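Local coordinates for protein immunoreactive 84kD antigen PG93 (Porphyromonas gingivalis, PDB 5M11) that is an essential bacterial surface component of the type-IX secretion system and binds calcium and zinc ions, at residues Ala640-Leu648 with Phe659-Ser667; Tyr677-Gly688 with Lys721-Arg731. One frame throughout, in Å; residues are numbered along the deposited sequence.

Contact 1 of 2, residues Ala640-Leu648 with Phe659-Ser667; sequences ALNDDNGLL and FQTGTGSGS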
loop_
_atom_site.group_PDB
_atom_site.type_symbol
_atom_site.label_atom_id
_atom_site.label_comp_id
_atom_site.label_asym_id
_atom_site.label_seq_id
_atom_site.Cartn_x
_atom_site.Cartn_y
_atom_site.Cartn_z
ATOM N N ALA A 640 -10.449 1.556 -8.568
ATOM C CA ALA A 640 -10.597 2.476 -9.711
ATOM C C ALA A 640 -10.236 1.710 -10.926
ATOM O O ALA A 640 -9.294 0.928 -10.879
ATOM C CB ALA A 640 -9.707 3.704 -9.569
ATOM N N LEU A 641 -10.975 1.881 -12.007
ATOM C CA LEU A 641 -10.747 1.103 -13.210
ATOM C C LEU A 641 -10.579 1.982 -14.447
ATOM O O LEU A 641 -11.405 2.862 -14.710
ATOM C CB LEU A 641 -11.950 0.155 -13.369
ATOM C CG LEU A 641 -12.049 -0.737 -14.590
ATOM C CD1 LEU A 641 -11.079 -1.882 -14.497
ATOM C CD2 LEU A 641 -13.435 -1.263 -14.719
ATOM N N ASN A 642 -9.517 1.705 -15.216
ATOM C CA ASN A 642 -9.215 2.367 -16.477
ATOM C C ASN A 642 -9.904 1.547 -17.560
ATOM O O ASN A 642 -9.325 0.595 -18.092
ATOM C CB ASN A 642 -7.695 2.464 -16.664
ATOM C CG ASN A 642 -7.211 3.184 -17.909
ATOM O OD1 ASN A 642 -7.953 3.487 -18.854
ATOM N ND2 ASN A 642 -5.915 3.432 -17.948
ATOM N N ASP A 643 -11.166 1.891 -17.854
ATOM C CA ASP A 643 -12.026 1.167 -18.803
ATOM C C ASP A 643 -11.423 1.058 -20.214
ATOM O O ASP A 643 -11.793 0.141 -20.946
ATOM C CB ASP A 643 -13.425 1.799 -18.881
ATOM C CG ASP A 643 -14.105 1.958 -17.526
ATOM O OD1 ASP A 643 -14.863 1.037 -17.126
ATOM O OD2 ASP A 643 -13.881 3.008 -16.862
ATOM N N ASP A 644 -10.460 1.930 -20.558
ATOM C CA ASP A 644 -9.825 1.971 -21.866
ATOM C C ASP A 644 -8.715 0.934 -22.066
ATOM O O ASP A 644 -8.564 0.438 -23.192
ATOM C CB ASP A 644 -9.257 3.358 -22.126
ATOM C CG ASP A 644 -8.824 3.532 -23.555
ATOM O OD1 ASP A 644 -9.717 3.607 -24.439
ATOM O OD2 ASP A 644 -7.592 3.501 -23.808
ATOM N N ASN A 645 -7.893 0.657 -21.031
ATOM C CA ASN A 645 -6.812 -0.321 -21.195
ATOM C C ASN A 645 -6.974 -1.504 -20.228
ATOM O O ASN A 645 -6.083 -2.355 -20.128
ATOM C CB ASN A 645 -5.436 0.337 -21.049
ATOM C CG ASN A 645 -5.029 0.766 -19.656
ATOM O OD1 ASN A 645 -5.760 0.606 -18.655
ATOM N ND2 ASN A 645 -3.825 1.319 -19.573
ATOM N N GLY A 646 -8.101 -1.527 -19.522
ATOM C CA GLY A 646 -8.463 -2.600 -18.612
ATOM C C GLY A 646 -7.675 -2.665 -17.329
ATOM O O GLY A 646 -7.776 -3.662 -16.621
ATOM N N LEU A 647 -6.905 -1.626 -16.990
ATOM C CA LEU A 647 -6.140 -1.682 -15.746
ATOM C C LEU A 647 -6.974 -1.275 -14.544
ATOM O O LEU A 647 -7.428 -0.124 -14.464
ATOM C CB LEU A 647 -4.854 -0.830 -15.802
ATOM C CG LEU A 647 -3.670 -1.461 -16.515
ATOM C CD1 LEU A 647 -2.640 -0.438 -16.828
ATOM C CD2 LEU A 647 -3.072 -2.584 -15.706
ATOM N N LEU A 648 -7.148 -2.217 -13.596
ATOM C CA LEU A 648 -7.827 -1.961 -12.327
ATOM C C LEU A 648 -6.779 -1.536 -11.301
ATOM O O LEU A 648 -5.819 -2.285 -11.059
ATOM C CB LEU A 648 -8.626 -3.195 -11.821
ATOM C CG LEU A 648 -9.353 -3.056 -10.447
ATOM C CD1 LEU A 648 -10.587 -2.150 -10.534
ATOM C CD2 LEU A 648 -9.799 -4.402 -9.946
ATOM N N PHE A 659 -3.972 -4.550 -11.806
ATOM C CA PHE A 659 -4.283 -5.847 -12.384
ATOM C C PHE A 659 -4.905 -5.636 -13.761
ATOM O O PHE A 659 -5.830 -4.826 -13.902
ATOM C CB PHE A 659 -5.218 -6.625 -11.443
ATOM C CG PHE A 659 -5.760 -7.910 -12.008
ATOM C CD1 PHE A 659 -4.996 -9.071 -11.992
ATOM C CD2 PHE A 659 -7.033 -7.961 -12.560
ATOM C CE1 PHE A 659 -5.491 -10.255 -12.521
ATOM C CE2 PHE A 659 -7.523 -9.144 -13.105
ATOM C CZ PHE A 659 -6.743 -10.282 -13.085
ATOM N N GLN A 660 -4.378 -6.345 -14.789
ATOM C CA GLN A 660 -4.909 -6.242 -16.158
ATOM C C GLN A 660 -6.130 -7.113 -16.232
ATOM O O GLN A 660 -6.013 -8.344 -16.172
ATOM C CB GLN A 660 -3.857 -6.613 -17.223
ATOM C CG GLN A 660 -4.397 -6.676 -18.667
ATOM C CD GLN A 660 -5.054 -5.408 -19.168
ATOM O OE1 GLN A 660 -6.286 -5.332 -19.307
ATOM N NE2 GLN A 660 -4.242 -4.415 -19.518
ATOM N N THR A 661 -7.302 -6.461 -16.293
ATOM C CA THR A 661 -8.639 -7.054 -16.277
ATOM C C THR A 661 -8.992 -7.733 -17.622
ATOM O O THR A 661 -9.763 -8.711 -17.636
ATOM C CB THR A 661 -9.643 -5.951 -15.901
ATOM O OG1 THR A 661 -9.199 -5.365 -14.686
ATOM C CG2 THR A 661 -11.044 -6.471 -15.658
ATOM N N GLY A 662 -8.439 -7.213 -18.723
ATOM C CA GLY A 662 -8.726 -7.712 -20.065
ATOM C C GLY A 662 -10.077 -7.203 -20.531
ATOM O O GLY A 662 -10.706 -7.787 -21.411
ATOM N N THR A 663 -10.503 -6.069 -19.938
ATOM C CA THR A 663 -11.757 -5.348 -20.098
ATOM C C THR A 663 -11.462 -4.059 -20.898
ATOM O O THR A 663 -12.352 -3.239 -21.128
ATOM C CB THR A 663 -12.312 -5.202 -18.666
ATOM O OG1 THR A 663 -13.121 -6.347 -18.415
ATOM C CG2 THR A 663 -13.058 -3.879 -18.356
ATOM N N GLY A 664 -10.230 -3.947 -21.382
ATOM C CA GLY A 664 -9.774 -2.817 -22.175
ATOM C C GLY A 664 -10.454 -2.624 -23.517
ATOM O O GLY A 664 -10.862 -3.584 -24.181
ATOM N N SER A 665 -10.566 -1.349 -23.917
ATOM C CA SER A 665 -11.109 -0.908 -25.195
ATOM C C SER A 665 -9.926 -0.650 -26.153
ATOM O O SER A 665 -9.792 0.422 -26.753
ATOM C CB SER A 665 -11.994 0.317 -25.000
ATOM O OG SER A 665 -13.078 -0.014 -24.148
ATOM N N GLY A 666 -9.053 -1.658 -26.228
ATOM C CA GLY A 666 -7.891 -1.699 -27.101
ATOM C C GLY A 666 -8.376 -2.249 -28.420
ATOM O O GLY A 666 -8.721 -3.435 -28.509
ATOM N N SER A 667 -8.494 -1.355 -29.423
ATOM C CA SER A 667 -9.038 -1.663 -30.744
ATOM C C SER A 667 -8.200 -2.716 -31.530
ATOM O O SER A 667 -8.618 -3.886 -31.624
ATOM C CB SER A 667 -9.217 -0.382 -31.562
ATOM O OG SER A 667 -7.998 0.319 -31.739
#

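Contact 2 of 2, residues Tyr677-Gly688 with Lys721-Arg731; sequences YPNPLRPEYPDG and KWNARGADGNR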
loop_
_atom_site.group_PDB
_atom_site.type_symbol
_atom_site.label_atom_id
_atom_site.label_comp_id
_atom_site.label_asym_id
_atom_site.label_seq_id
_atom_site.Cartn_x
_atom_site.Cartn_y
_atom_site.Cartn_z
ATOM N N TYR A 677 0.492 -22.297 -23.313
ATOM C CA TYR A 677 1.682 -22.766 -22.636
ATOM C C TYR A 677 1.263 -23.821 -21.622
ATOM O O TYR A 677 0.308 -23.618 -20.863
ATOM C CB TYR A 677 2.524 -21.633 -22.016
ATOM C CG TYR A 677 1.909 -20.931 -20.829
ATOM C CD1 TYR A 677 2.225 -21.310 -19.529
ATOM C CD2 TYR A 677 1.053 -19.851 -21.003
ATOM C CE1 TYR A 677 1.688 -20.640 -18.426
ATOM C CE2 TYR A 677 0.489 -19.187 -19.910
ATOM C CZ TYR A 677 0.811 -19.583 -18.620
ATOM O OH TYR A 677 0.244 -18.930 -17.545
ATOM N N PRO A 678 1.930 -24.987 -21.640
ATOM C CA PRO A 678 3.076 -25.334 -22.487
ATOM C C PRO A 678 2.686 -25.888 -23.869
ATOM O O PRO A 678 1.675 -26.579 -24.038
ATOM C CB PRO A 678 3.816 -26.368 -21.639
ATOM C CG PRO A 678 2.737 -27.054 -20.840
ATOM C CD PRO A 678 1.602 -26.069 -20.691
ATOM N N ASN A 679 3.504 -25.546 -24.869
ATOM C CA ASN A 679 3.378 -26.025 -26.238
ATOM C C ASN A 679 4.772 -26.513 -26.690
ATOM O O ASN A 679 5.692 -25.696 -26.805
ATOM C CB ASN A 679 2.785 -24.971 -27.178
ATOM C CG ASN A 679 2.550 -25.468 -28.594
ATOM O OD1 ASN A 679 2.574 -26.680 -28.906
ATOM N ND2 ASN A 679 2.311 -24.529 -29.491
ATOM N N PRO A 680 4.968 -27.840 -26.878
ATOM C CA PRO A 680 3.973 -28.917 -26.771
ATOM C C PRO A 680 3.684 -29.325 -25.325
ATOM O O PRO A 680 4.493 -29.035 -24.433
ATOM C CB PRO A 680 4.637 -30.063 -27.549
ATOM C CG PRO A 680 6.094 -29.865 -27.312
ATOM C CD PRO A 680 6.282 -28.367 -27.299
ATOM N N LEU A 681 2.524 -29.993 -25.097
ATOM C CA LEU A 681 2.151 -30.505 -23.782
ATOM C C LEU A 681 2.699 -31.930 -23.630
ATOM O O LEU A 681 2.175 -32.876 -24.232
ATOM C CB LEU A 681 0.635 -30.454 -23.548
ATOM C CG LEU A 681 0.153 -31.073 -22.222
ATOM C CD1 LEU A 681 0.259 -30.084 -21.063
ATOM C CD2 LEU A 681 -1.236 -31.588 -22.358
ATOM N N ARG A 682 3.770 -32.066 -22.824
ATOM C CA ARG A 682 4.489 -33.320 -22.584
ATOM C C ARG A 682 3.919 -34.099 -21.384
ATOM O O ARG A 682 3.348 -33.483 -20.484
ATOM C CB ARG A 682 5.982 -33.030 -22.374
ATOM C CG ARG A 682 6.643 -32.375 -23.571
ATOM C CD ARG A 682 8.123 -32.163 -23.362
ATOM N NE ARG A 682 8.854 -32.357 -24.615
ATOM C CZ ARG A 682 9.247 -31.373 -25.417
ATOM N NH1 ARG A 682 9.017 -30.104 -25.088
ATOM N NH2 ARG A 682 9.898 -31.649 -26.543
ATOM N N PRO A 683 4.099 -35.446 -21.329
ATOM C CA PRO A 683 3.533 -36.226 -20.210
ATOM C C PRO A 683 4.071 -35.860 -18.820
ATOM O O PRO A 683 3.377 -36.124 -17.835
ATOM C CB PRO A 683 3.890 -37.675 -20.567
ATOM C CG PRO A 683 5.004 -37.574 -21.531
ATOM C CD PRO A 683 4.720 -36.347 -22.323
ATOM N N GLU A 684 5.272 -35.250 -18.733
ATOM C CA GLU A 684 5.845 -34.838 -17.447
ATOM C C GLU A 684 5.202 -33.529 -16.916
ATOM O O GLU A 684 5.360 -33.241 -15.728
ATOM C CB GLU A 684 7.370 -34.709 -17.514
ATOM C CG GLU A 684 7.864 -33.648 -18.474
ATOM C CD GLU A 684 8.297 -34.167 -19.824
ATOM O OE1 GLU A 684 7.671 -35.125 -20.339
ATOM O OE2 GLU A 684 9.262 -33.593 -20.378
ATOM N N TYR A 685 4.510 -32.739 -17.789
ATOM C CA TYR A 685 3.762 -31.519 -17.411
ATOM C C TYR A 685 2.333 -31.965 -17.080
ATOM O O TYR A 685 1.557 -32.124 -18.026
ATOM C CB TYR A 685 3.724 -30.446 -18.537
ATOM C CG TYR A 685 4.938 -30.209 -19.415
ATOM C CD1 TYR A 685 6.223 -30.175 -18.874
ATOM C CD2 TYR A 685 4.788 -29.832 -20.746
ATOM C CE1 TYR A 685 7.329 -29.835 -19.653
ATOM C CE2 TYR A 685 5.884 -29.465 -21.526
ATOM C CZ TYR A 685 7.155 -29.492 -20.983
ATOM O OH TYR A 685 8.230 -29.181 -21.780
ATOM N N PRO A 686 1.935 -32.247 -15.813
ATOM C CA PRO A 686 0.606 -32.842 -15.598
ATOM C C PRO A 686 -0.572 -31.866 -15.598
ATOM O O PRO A 686 -1.555 -32.142 -16.284
ATOM C CB PRO A 686 0.740 -33.552 -14.242
ATOM C CG PRO A 686 2.184 -33.395 -13.833
ATOM C CD PRO A 686 2.687 -32.193 -14.547
ATOM N N ASP A 687 -0.487 -30.752 -14.846
ATOM C CA ASP A 687 -1.549 -29.754 -14.641
ATOM C C ASP A 687 -2.445 -29.433 -15.907
ATOM O O ASP A 687 -3.654 -29.260 -15.735
ATOM C CB ASP A 687 -0.951 -28.457 -14.064
ATOM C CG ASP A 687 -0.351 -28.602 -12.662
ATOM O OD1 ASP A 687 0.332 -29.632 -12.401
ATOM O OD2 ASP A 687 -0.529 -27.672 -11.837
ATOM N N GLY A 688 -1.873 -29.408 -17.123
ATOM C CA GLY A 688 -2.595 -29.133 -18.371
ATOM C C GLY A 688 -2.060 -27.945 -19.156
ATOM O O GLY A 688 -0.855 -27.679 -19.111
ATOM N N LYS A 721 -7.994 -21.734 -18.593
ATOM C CA LYS A 721 -7.205 -22.955 -18.399
ATOM C C LYS A 721 -7.990 -24.201 -18.833
ATOM O O LYS A 721 -9.225 -24.244 -18.733
ATOM C CB LYS A 721 -6.712 -23.093 -16.948
ATOM C CG LYS A 721 -5.613 -22.094 -16.602
ATOM C CD LYS A 721 -4.999 -22.311 -15.215
ATOM C CE LYS A 721 -4.141 -21.137 -14.767
ATOM N NZ LYS A 721 -2.750 -21.190 -15.305
ATOM N N TRP A 722 -7.254 -25.200 -19.347
ATOM C CA TRP A 722 -7.806 -26.481 -19.768
ATOM C C TRP A 722 -7.009 -27.612 -19.120
ATOM O O TRP A 722 -5.777 -27.618 -19.194
ATOM C CB TRP A 722 -7.819 -26.606 -21.304
ATOM C CG TRP A 722 -8.493 -27.855 -21.815
ATOM C CD1 TRP A 722 -9.687 -28.371 -21.404
ATOM C CD2 TRP A 722 -8.036 -28.704 -22.882
ATOM N NE1 TRP A 722 -9.987 -29.505 -22.123
ATOM C CE2 TRP A 722 -8.990 -29.734 -23.036
ATOM C CE3 TRP A 722 -6.909 -28.692 -23.730
ATOM C CZ2 TRP A 722 -8.844 -30.753 -23.985
ATOM C CZ3 TRP A 722 -6.783 -29.689 -24.686
ATOM C CH2 TRP A 722 -7.737 -30.706 -24.803
ATOM N N ASN A 723 -7.723 -28.565 -18.482
ATOM C CA ASN A 723 -7.170 -29.751 -17.802
ATOM C C ASN A 723 -6.505 -30.742 -18.798
ATOM O O ASN A 723 -5.778 -31.640 -18.359
ATOM C CB ASN A 723 -8.258 -30.474 -16.970
ATOM C CG ASN A 723 -9.529 -30.815 -17.730
ATOM O OD1 ASN A 723 -9.705 -31.928 -18.246
ATOM N ND2 ASN A 723 -10.464 -29.878 -17.790
ATOM N N ALA A 724 -6.764 -30.565 -20.127
ATOM C CA ALA A 724 -6.251 -31.310 -21.292
ATOM C C ALA A 724 -6.576 -32.809 -21.256
ATOM O O ALA A 724 -5.899 -33.604 -21.907
ATOM C CB ALA A 724 -4.752 -31.096 -21.448
ATOM N N ARG A 725 -7.658 -33.170 -20.547
ATOM C CA ARG A 725 -8.144 -34.549 -20.379
ATOM C C ARG A 725 -9.568 -34.705 -20.948
ATOM O O ARG A 725 -10.285 -33.714 -21.146
ATOM C CB ARG A 725 -8.119 -34.964 -18.881
ATOM C CG ARG A 725 -6.766 -34.771 -18.181
ATOM C CD ARG A 725 -6.832 -34.928 -16.667
ATOM N NE ARG A 725 -7.666 -33.917 -16.012
ATOM C CZ ARG A 725 -7.909 -33.880 -14.705
ATOM N NH1 ARG A 725 -7.389 -34.795 -13.897
ATOM N NH2 ARG A 725 -8.672 -32.920 -14.194
ATOM N N GLY A 726 -9.964 -35.951 -21.175
ATOM C CA GLY A 726 -11.288 -36.280 -21.680
ATOM C C GLY A 726 -12.327 -36.378 -20.584
ATOM O O GLY A 726 -12.073 -35.980 -19.442
ATOM N N ALA A 727 -13.514 -36.928 -20.925
ATOM C CA ALA A 727 -14.607 -37.095 -19.972
ATOM C C ALA A 727 -14.272 -38.192 -18.962
ATOM O O ALA A 727 -14.731 -38.133 -17.818
ATOM C CB ALA A 727 -15.893 -37.411 -20.707
ATOM N N ASP A 728 -13.411 -39.157 -19.390
ATOM C CA ASP A 728 -12.900 -40.320 -18.647
ATOM C C ASP A 728 -11.774 -39.943 -17.640
ATOM O O ASP A 728 -11.272 -40.824 -16.933
ATOM C CB ASP A 728 -12.398 -41.404 -19.638
ATOM C CG ASP A 728 -11.224 -41.007 -20.525
ATOM O OD1 ASP A 728 -11.291 -39.923 -21.162
ATOM O OD2 ASP A 728 -10.262 -41.795 -20.621
ATOM N N GLY A 729 -11.393 -38.655 -17.596
ATOM C CA GLY A 729 -10.374 -38.120 -16.692
ATOM C C GLY A 729 -8.925 -38.383 -17.072
ATOM O O GLY A 729 -8.012 -37.854 -16.429
ATOM N N ASN A 730 -8.700 -39.254 -18.074
ATOM C CA ASN A 730 -7.378 -39.584 -18.592
ATOM C C ASN A 730 -7.047 -38.535 -19.628
ATOM O O ASN A 730 -7.974 -38.021 -20.262
ATOM C CB ASN A 730 -7.374 -41.004 -19.174
ATOM C CG ASN A 730 -6.099 -41.437 -19.872
ATOM O OD1 ASN A 730 -5.004 -40.883 -19.679
ATOM N ND2 ASN A 730 -6.214 -42.464 -20.699
ATOM N N ARG A 731 -5.754 -38.179 -19.785
ATOM C CA ARG A 731 -5.359 -37.153 -20.755
ATOM C C ARG A 731 -5.777 -37.517 -22.166
ATOM O O ARG A 731 -5.695 -38.674 -22.590
ATOM C CB ARG A 731 -3.844 -36.850 -20.737
ATOM C CG ARG A 731 -3.412 -35.795 -21.784
ATOM C CD ARG A 731 -2.019 -35.231 -21.602
ATOM N NE ARG A 731 -1.929 -34.376 -20.414
ATOM C CZ ARG A 731 -0.795 -34.032 -19.813
ATOM N NH1 ARG A 731 0.374 -34.452 -20.287
ATOM N NH2 ARG A 731 -0.819 -33.276 -18.730
#

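Contact 1 of 2, residues Ala640-Leu648 with Phe659-Ser667
Phe659 and Leu648 form an antiparallel hydrogen-bonded pair. Leu648 N donates to Phe659 O at 2.9 Å, and Phe659 N donates back to Leu648 O. Gln660 follows, in a non-hydrogen-bonded pair with Leu647. Its CG lies anti to the backbone N (chi1 174°) and the chain bends at chi2, which turns the amide back toward Asn645 O. Gln660 NE2 donates to Asn645 O at 2.8 Å, nearly end-on to the carbonyl, with Asn645 O in the plane of the Gln660 amide. Asn645 is itself set by an Asx turn, its OD1 accepting from Leu647 N. Gln660 OE1 accepts from Gly662 N at 2.9 Å, on a lone pair. Both ends of the amide are thus held, which fixes its rotation. Thr661 N donates to Gly646 O at 2.9 Å; Thr661 OG1 adds a weak bond to the same oxygen and touches Leu648 CB. The chain then runs past Gly646, whose N lies 3.4 Å from Gly664 CA. Ser665 N donates to Asp644 O at 2.8 Å from above the carbonyl plane, but the bond is bent (132°) and the chain is poorly ordered from Ser665 on. The pairing belongs to the hairpin 647-652/655-660, in a four-stranded sheet closed by N-terminal strand 13-16, consistent with the closure of a beta-propeller. Leu641 and Leu648 pack on Val594 of strand 589-595, and Leu648 and Thr661 on Trp602 of strand 601-606.

Contact 2 of 2, residues Tyr677-Gly688 with Lys721-Arg731
Arg682 O is gripped by two donors, Tyr685 N and Arg731 NH1, which reach it from opposite faces of its carbonyl plane. The first bond closes a type I beta turn from Arg682 to Tyr685. The second, 3.1 Å between Arg731 NH1 and Arg682 O, is bent, with an N-H...O angle of 136°. The site lies in the loop joining strands 675-677 and 689-692 of an antiparallel three-stranded sheet, whose third strand is 720-722. This sheet packs against the one holding strand 749-756, consistent with a small C-terminal beta-sandwich domain. Arg731 runs out nearly straight through chi1 and chi2 and turns at chi3 (-70°), which sets the guanidinium edge against the loop. Its NH2 donates to Tyr685 O at 2.7 Å. That bond is straighter, uses a lone pair in the carbonyl plane, and lies close to the guanidinium plane. Pro686 O is also near, 2.8 Å from Arg731 NH2. The guanidinium thus turns its edge to several backbone carbonyls, an arrangement that ties the proline-rich loop to the end of the 721-731 segment. Leu681 comes from the opposite direction and lays CD2 over one guanidinium face, off toward the rim, 3.5 Å from Arg731 NE. The same methyl meets the methyl of Ala724. Beyond the loop, Leu681 packs on Val689 and Val756, and its backbone is hydrogen-bonded to Ala755 and Ile757. Gly688 runs close to the backbone of the other segment, with its CA 3.6 Å from Trp722 O. On the Trp722 ring, Ala724 CA sits over the centre, 3.4 Å above the plane.

Both segments of contact 1 precede those of contact 2 in the sequence. Their centres are 30 Å apart and their nearest atoms about 11 Å, so they do not touch. Contact 1 lies nearer the centre of the chain, about 21 Å from it, against about 38 Å for contact 2. Only contact 1 is near metal: Gly666 lies about 6 Å from the calcium ion held by Glu670 and Asp743, and the side chain of Thr663 is about 10 Å from a bound zinc ion. Contact 2 lies far from the known metal sites. The chain is poorly ordered at Ser665-Ser667, where contact 1 ends and the path toward contact 2 begins.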